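Local atomic coordinates of catalase (Corynebacterium glutamicum, PDB entry 4B7H), a protein that breaks down hydrogen peroxide to water and oxygen with a bound heme, and is inhibited by nitric oxide. Residues Val30-Glu33 with Asn34-Ala37; Lys55-His58 with Phe59-Asn63; Asn315-Phe319 with Phe320-Glu324. All blocks are in the same frame, centred on the assembly; numbering follows the deposited sequence.

Interaction 1: residues Val30-Glu33 with Asn34-Ala37; sequences VPSE and NISA
An ST turn in the N-terminal arm of the catalase subunit brings S32 OG within hydrogen-bonding distance of the backbone amides of N34 and I35. OG accepts from N34 N at 2.9 Å, with an N-H...O angle of 157°, and from I35 N at 3.1 Å, with an angle of 150°. The hydroxyl lies anti to the S32 backbone nitrogen (chi1 -174°), which swings it forward along the chain, where one oxygen can hold two successive N-H groups. It is also hydrogen-bonded to D410 of the second subunit, whose carboxylate takes E33 N as well, so this neighbour helps to fix the turn. N34 folds its amide back over the preceding peptide, with OD1 3.3 Å from E33 C. OD1 and E33 O, two acceptors 3.4 Å apart, are bridged by K154 of the third subunit, whose ammonium probably offsets their repulsion. The E33 chain bends at chi2 and brings its buried carboxylate to K55, H51 and T22 of its own chain. I35 stays beside the turn, CB 4.2 Å from S32 OG, and N34 CB lies 3.6 Å from the same oxygen. The turn belongs to the long connection between helix 7-11 and strand 38-39; V30 and S36 rest on H51 and L52 of helix 50-59, respectively, while A37 N bonds to D49 just ahead of that helix.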
# COMPACT_ATOMS: atom_id res chain seq x y z
N VAL A 30 3.74 21.66 -20.08
CA VAL A 30 2.59 20.91 -20.57
C VAL A 30 2.09 21.52 -21.86
O VAL A 30 1.81 22.71 -21.88
CB VAL A 30 1.43 20.94 -19.55
CG1 VAL A 30 0.13 20.42 -20.18
CG2 VAL A 30 1.77 20.13 -18.32
N PRO A 31 1.97 20.72 -22.93
CA PRO A 31 1.42 21.30 -24.17
C PRO A 31 -0.07 21.65 -24.04
O PRO A 31 -0.47 22.78 -24.35
CB PRO A 31 1.64 20.19 -25.21
CG PRO A 31 2.80 19.37 -24.65
CD PRO A 31 2.55 19.38 -23.16
N SER A 32 -0.90 20.72 -23.56
CA SER A 32 -2.33 20.99 -23.44
C SER A 32 -2.98 20.31 -22.25
O SER A 32 -2.67 19.15 -21.93
CB SER A 32 -3.06 20.58 -24.72
OG SER A 32 -4.44 20.95 -24.69
N GLU A 33 -3.90 21.04 -21.62
CA GLU A 33 -4.77 20.47 -20.59
C GLU A 33 -6.12 20.09 -21.19
O GLU A 33 -7.01 19.64 -20.46
CB GLU A 33 -5.01 21.48 -19.47
CG GLU A 33 -3.77 21.90 -18.71
CD GLU A 33 -3.15 20.79 -17.86
OE1 GLU A 33 -3.66 19.64 -17.87
OE2 GLU A 33 -2.16 21.08 -17.16
N ASN A 34 -6.28 20.28 -22.50
CA ASN A 34 -7.57 20.17 -23.17
C ASN A 34 -7.70 19.05 -24.19
O ASN A 34 -8.78 18.47 -24.35
CB ASN A 34 -7.92 21.49 -23.86
CG ASN A 34 -8.14 22.63 -22.87
OD1 ASN A 34 -8.44 22.41 -21.69
ND2 ASN A 34 -8.00 23.87 -23.35
N ILE A 35 -6.62 18.76 -24.92
CA ILE A 35 -6.69 17.84 -26.05
C ILE A 35 -5.58 16.81 -25.94
O ILE A 35 -4.43 17.18 -25.70
CB ILE A 35 -6.54 18.59 -27.40
CG1 ILE A 35 -7.61 19.69 -27.52
CG2 ILE A 35 -6.59 17.60 -28.58
CD1 ILE A 35 -7.55 20.47 -28.81
N SER A 36 -5.94 15.54 -26.10
CA SER A 36 -4.97 14.45 -26.05
C SER A 36 -4.47 14.09 -27.45
O SER A 36 -5.13 14.39 -28.46
CB SER A 36 -5.54 13.22 -25.33
OG SER A 36 -6.76 12.77 -25.92
N ALA A 37 -3.30 13.45 -27.51
CA ALA A 37 -2.62 13.20 -28.78
C ALA A 37 -3.10 11.91 -29.45
O ALA A 37 -3.20 10.86 -28.81
CB ALA A 37 -1.11 13.17 -28.58

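Interaction 2: residues Lys55-His58 with Phe59-Asn63; sequences KLAH and FNREN
K55-H58 lie in the last turns of helix 50-59, and F59-N63 carry the chain out of it, with F59 N bonded to K55 O (3.1 Å) and N60 N to L56 O (2.9 Å). R61 N bonds to H58 O at 3.0 Å, and a type I turn from F59 to E62 follows, with E62 N bonded to F59 O at 3.2 Å. R61 runs extended from CG to NE and lies back along the helix end. Its NH1 meets A57 O at 2.9 Å (N-H...O angle 151°), the oxygen lying in the guanidinium plane, and the same NH1 forms a salt bridge with D354 of the third subunit. H58 and E62 join through one water, 2.7 Å from H58 ND1 and donating to E62 OE2 at 2.7 Å. H58 NE2 bonds to N363 of the second subunit; E62 OE2 also bonds to H160 of the third, and OE1 forms a salt bridge with R381 of the second. L56 and N60 touch a heme, probably that of the third subunit, whose Q355 packs against N60. The helix end lies buried between subunits, and the chain leaves it for strand 73-82.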
# COMPACT_ATOMS: atom_id res chain seq x y z
N LYS A 55 -1.55 12.69 -15.65
CA LYS A 55 -2.73 13.37 -15.13
C LYS A 55 -3.80 12.37 -14.67
O LYS A 55 -4.33 12.47 -13.57
CB LYS A 55 -3.29 14.31 -16.20
CG LYS A 55 -4.41 15.23 -15.76
CD LYS A 55 -4.69 16.28 -16.83
CE LYS A 55 -5.82 17.23 -16.44
NZ LYS A 55 -6.05 18.23 -17.55
N LEU A 56 -4.10 11.39 -15.52
CA LEU A 56 -5.08 10.37 -15.18
C LEU A 56 -4.61 9.49 -14.03
O LEU A 56 -5.40 9.16 -13.14
CB LEU A 56 -5.41 9.49 -16.39
CG LEU A 56 -6.18 10.14 -17.54
CD1 LEU A 56 -6.29 9.16 -18.70
CD2 LEU A 56 -7.56 10.61 -17.09
N ALA A 57 -3.34 9.10 -14.06
CA ALA A 57 -2.81 8.17 -13.07
C ALA A 57 -2.72 8.79 -11.68
O ALA A 57 -2.97 8.11 -10.68
CB ALA A 57 -1.45 7.63 -13.50
N HIS A 58 -2.46 10.14 -11.70
CA HIS A 58 -2.35 10.67 -10.34
C HIS A 58 -3.74 10.96 -9.76
O HIS A 58 -3.99 10.69 -8.58
CB HIS A 58 -1.45 11.91 -10.25
CG HIS A 58 -1.22 12.33 -8.83
ND1 HIS A 58 -2.13 13.08 -8.11
CD2 HIS A 58 -0.13 12.21 -8.05
CE1 HIS A 58 -1.62 13.37 -6.93
NE2 HIS A 58 -0.41 12.84 -6.86
N PHE A 59 -4.67 11.33 -10.69
CA PHE A 59 -6.09 11.44 -10.36
C PHE A 59 -6.61 10.13 -9.76
O PHE A 59 -7.32 10.14 -8.75
CB PHE A 59 -6.86 11.78 -11.64
CG PHE A 59 -8.35 11.70 -11.52
CD1 PHE A 59 -9.08 12.78 -11.06
CD2 PHE A 59 -9.03 10.54 -11.89
CE1 PHE A 59 -10.45 12.71 -10.96
CE2 PHE A 59 -10.40 10.47 -11.80
CZ PHE A 59 -11.12 11.55 -11.33
N ASN A 60 -6.22 9.01 -10.37
CA ASN A 60 -6.67 7.68 -9.95
C ASN A 60 -6.20 7.32 -8.54
O ASN A 60 -6.74 6.39 -7.94
CB ASN A 60 -6.12 6.60 -10.89
CG ASN A 60 -6.95 6.42 -12.15
OD1 ASN A 60 -6.48 5.84 -13.15
ND2 ASN A 60 -8.19 6.88 -12.13
N ARG A 61 -5.20 8.04 -8.04
CA ARG A 61 -4.59 7.74 -6.75
C ARG A 61 -4.84 8.84 -5.70
O ARG A 61 -4.19 8.87 -4.66
CB ARG A 61 -3.10 7.46 -6.92
CG ARG A 61 -2.89 6.16 -7.67
CD ARG A 61 -1.45 5.96 -8.15
NE ARG A 61 -1.33 4.64 -8.76
CZ ARG A 61 -1.78 4.34 -9.98
NH1 ARG A 61 -2.30 5.27 -10.77
NH2 ARG A 61 -1.69 3.09 -10.43
N GLU A 62 -5.82 9.71 -5.96
CA GLU A 62 -6.11 10.80 -5.02
C GLU A 62 -6.65 10.33 -3.68
O GLU A 62 -6.35 10.92 -2.65
CB GLU A 62 -7.08 11.81 -5.63
CG GLU A 62 -6.41 12.63 -6.69
CD GLU A 62 -7.27 13.75 -7.25
OE1 GLU A 62 -8.27 14.17 -6.62
OE2 GLU A 62 -6.92 14.23 -8.35
N ASN A 63 -7.49 9.29 -3.70
CA ASN A 63 -8.15 8.85 -2.49
C ASN A 63 -7.28 7.95 -1.64
O ASN A 63 -6.46 7.19 -2.16
CB ASN A 63 -9.47 8.13 -2.80
CG ASN A 63 -10.57 9.08 -3.22
OD1 ASN A 63 -10.55 10.27 -2.91
ND2 ASN A 63 -11.55 8.54 -3.93
O HOH W 1 -4.37 14.32 -9.07

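Interaction 3: residues Asn315-Phe319 with Phe320-Glu324; sequences NPRNF and FAQIE
Backbone bonds join N318 and F319 to the first turn of helix 319-324. Q322 N donates to N318 O at 3.0 Å, whereas F319 O is gripped twice, by I323 N at 2.8 Å and by E324 N at 3.1 Å; the second bond makes the wider pi-type turn.

Side-chain-to-backbone bonds run both ways. N318 is the N-cap: with CG anti to its own nitrogen, OD1 curls over the helix start and accepts from A321 N at 2.8 Å, nearly straight at 169°. In return Q322 extends back toward the incoming loop, and its OE1 takes N318 N at 3.1 Å (N-H...O angle 164°), the donor standing 47° above the amide plane; R317 N adds a weak second bond. This resembles a capping box, but the reciprocal acceptor sits one residue later than the classical motif has it. The short loop N315-N318 leads from strand 305-314 of the catalase beta-barrel into the helix, and the cap lies at this junction. Q322 NE2 is held by V10 O, while R317 crosses the glutamine with its CH2 groups and carries its guanidinium to D11.

Apolar contacts link I323 to F319 and P316. I323 stands over one face of the F319 ring, its CB over the ring centre, 4.2 Å above the plane, and its CG2 reaches toward F319 CE2. The other branch, CG1, lies 4.0 Å from P316 CG. P316 and I323 both pack on F77 of barrel strand 73-82, F319 on H74 of that strand and on R256 of helix 254-264.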
# COMPACT_ATOMS: atom_id res chain seq x y z
N ASN A 315 -7.57 29.16 9.56
CA ASN A 315 -8.08 28.08 8.75
C ASN A 315 -6.91 27.33 8.11
O ASN A 315 -5.84 27.91 7.90
CB ASN A 315 -9.00 28.62 7.64
CG ASN A 315 -10.41 28.90 8.12
OD1 ASN A 315 -11.04 29.88 7.70
ND2 ASN A 315 -10.92 28.04 8.99
N PRO A 316 -7.10 26.03 7.80
CA PRO A 316 -6.03 25.36 7.06
C PRO A 316 -5.77 26.02 5.70
O PRO A 316 -6.67 26.65 5.13
CB PRO A 316 -6.59 23.94 6.85
CG PRO A 316 -8.08 24.09 6.96
CD PRO A 316 -8.31 25.20 7.95
N ARG A 317 -4.55 25.88 5.19
CA ARG A 317 -4.23 26.31 3.83
C ARG A 317 -4.75 25.30 2.81
O ARG A 317 -5.20 25.68 1.73
CB ARG A 317 -2.72 26.45 3.64
CG ARG A 317 -2.00 27.26 4.70
CD ARG A 317 -2.27 28.73 4.59
NE ARG A 317 -1.32 29.52 5.37
CZ ARG A 317 -1.62 30.68 5.94
NH1 ARG A 317 -2.84 31.18 5.83
NH2 ARG A 317 -0.70 31.34 6.64
N ASN A 318 -4.67 24.01 3.15
CA ASN A 318 -5.12 22.94 2.26
C ASN A 318 -5.73 21.85 3.13
O ASN A 318 -5.04 21.27 3.98
CB ASN A 318 -3.95 22.40 1.41
CG ASN A 318 -4.37 21.26 0.48
OD1 ASN A 318 -4.79 20.20 0.95
ND2 ASN A 318 -4.23 21.46 -0.83
N PHE A 319 -7.03 21.61 2.94
CA PHE A 319 -7.81 20.73 3.80
C PHE A 319 -7.27 19.30 3.81
O PHE A 319 -7.06 18.72 4.87
CB PHE A 319 -9.27 20.75 3.33
CG PHE A 319 -10.19 19.92 4.16
CD1 PHE A 319 -10.40 18.58 3.87
CD2 PHE A 319 -10.87 20.48 5.24
CE1 PHE A 319 -11.25 17.81 4.64
CE2 PHE A 319 -11.73 19.71 6.01
CZ PHE A 319 -11.91 18.37 5.71
N PHE A 320 -7.05 18.72 2.64
CA PHE A 320 -6.57 17.34 2.58
C PHE A 320 -5.19 17.23 3.22
O PHE A 320 -4.94 16.35 4.05
CB PHE A 320 -6.52 16.84 1.14
CG PHE A 320 -5.98 15.44 1.01
CD1 PHE A 320 -6.84 14.35 1.08
CD2 PHE A 320 -4.62 15.20 0.84
CE1 PHE A 320 -6.35 13.05 0.97
CE2 PHE A 320 -4.12 13.91 0.73
CZ PHE A 320 -4.99 12.83 0.80
N ALA A 321 -4.28 18.13 2.84
CA ALA A 321 -2.90 17.99 3.28
C ALA A 321 -2.73 18.18 4.78
O ALA A 321 -1.84 17.56 5.38
CB ALA A 321 -1.99 18.95 2.52
N GLN A 322 -3.55 19.04 5.37
CA GLN A 322 -3.36 19.47 6.76
C GLN A 322 -4.39 18.95 7.75
O GLN A 322 -4.12 18.92 8.96
CB GLN A 322 -3.28 20.99 6.83
CG GLN A 322 -2.08 21.53 6.07
CD GLN A 322 -2.08 23.03 5.99
OE1 GLN A 322 -3.11 23.66 5.75
NE2 GLN A 322 -0.92 23.63 6.19
N ILE A 323 -5.57 18.57 7.26
CA ILE A 323 -6.64 18.04 8.11
C ILE A 323 -6.86 16.55 7.85
O ILE A 323 -6.79 15.74 8.78
CB ILE A 323 -7.97 18.82 7.96
CG1 ILE A 323 -7.75 20.31 8.26
CG2 ILE A 323 -9.04 18.23 8.86
CD1 ILE A 323 -7.24 20.61 9.67
N GLU A 324 -7.09 16.16 6.60
CA GLU A 324 -7.28 14.74 6.33
C GLU A 324 -6.06 13.94 6.76
O GLU A 324 -6.19 12.85 7.33
CB GLU A 324 -7.63 14.46 4.86
CG GLU A 324 -7.86 12.97 4.56
CD GLU A 324 -9.10 12.39 5.23
OE1 GLU A 324 -10.02 13.15 5.60
OE2 GLU A 324 -9.16 11.14 5.40

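How the interactions relate
Along the chain the three contacts come in series, none nested in or crossing another, and each closes only a local turn. Interaction 1 shapes the N-terminal arm, interaction 2 ends helix 50-59 further along, and interaction 3 starts helix 319-324 much later, after barrel strand 305-314. Interactions 1 and 2 are tied by a salt bridge, E33 OE1 to K55 NZ at 2.8 Å, which fixes the arm to the helix. Interactions 2 and 3 meet by packing, E62 O lying 4.2 Å from F320 CZ. Interactions 1 and 3 do not touch, their nearest atoms about 16 Å apart. All three border the second and third subunits, consistent with an intertwined tetramer.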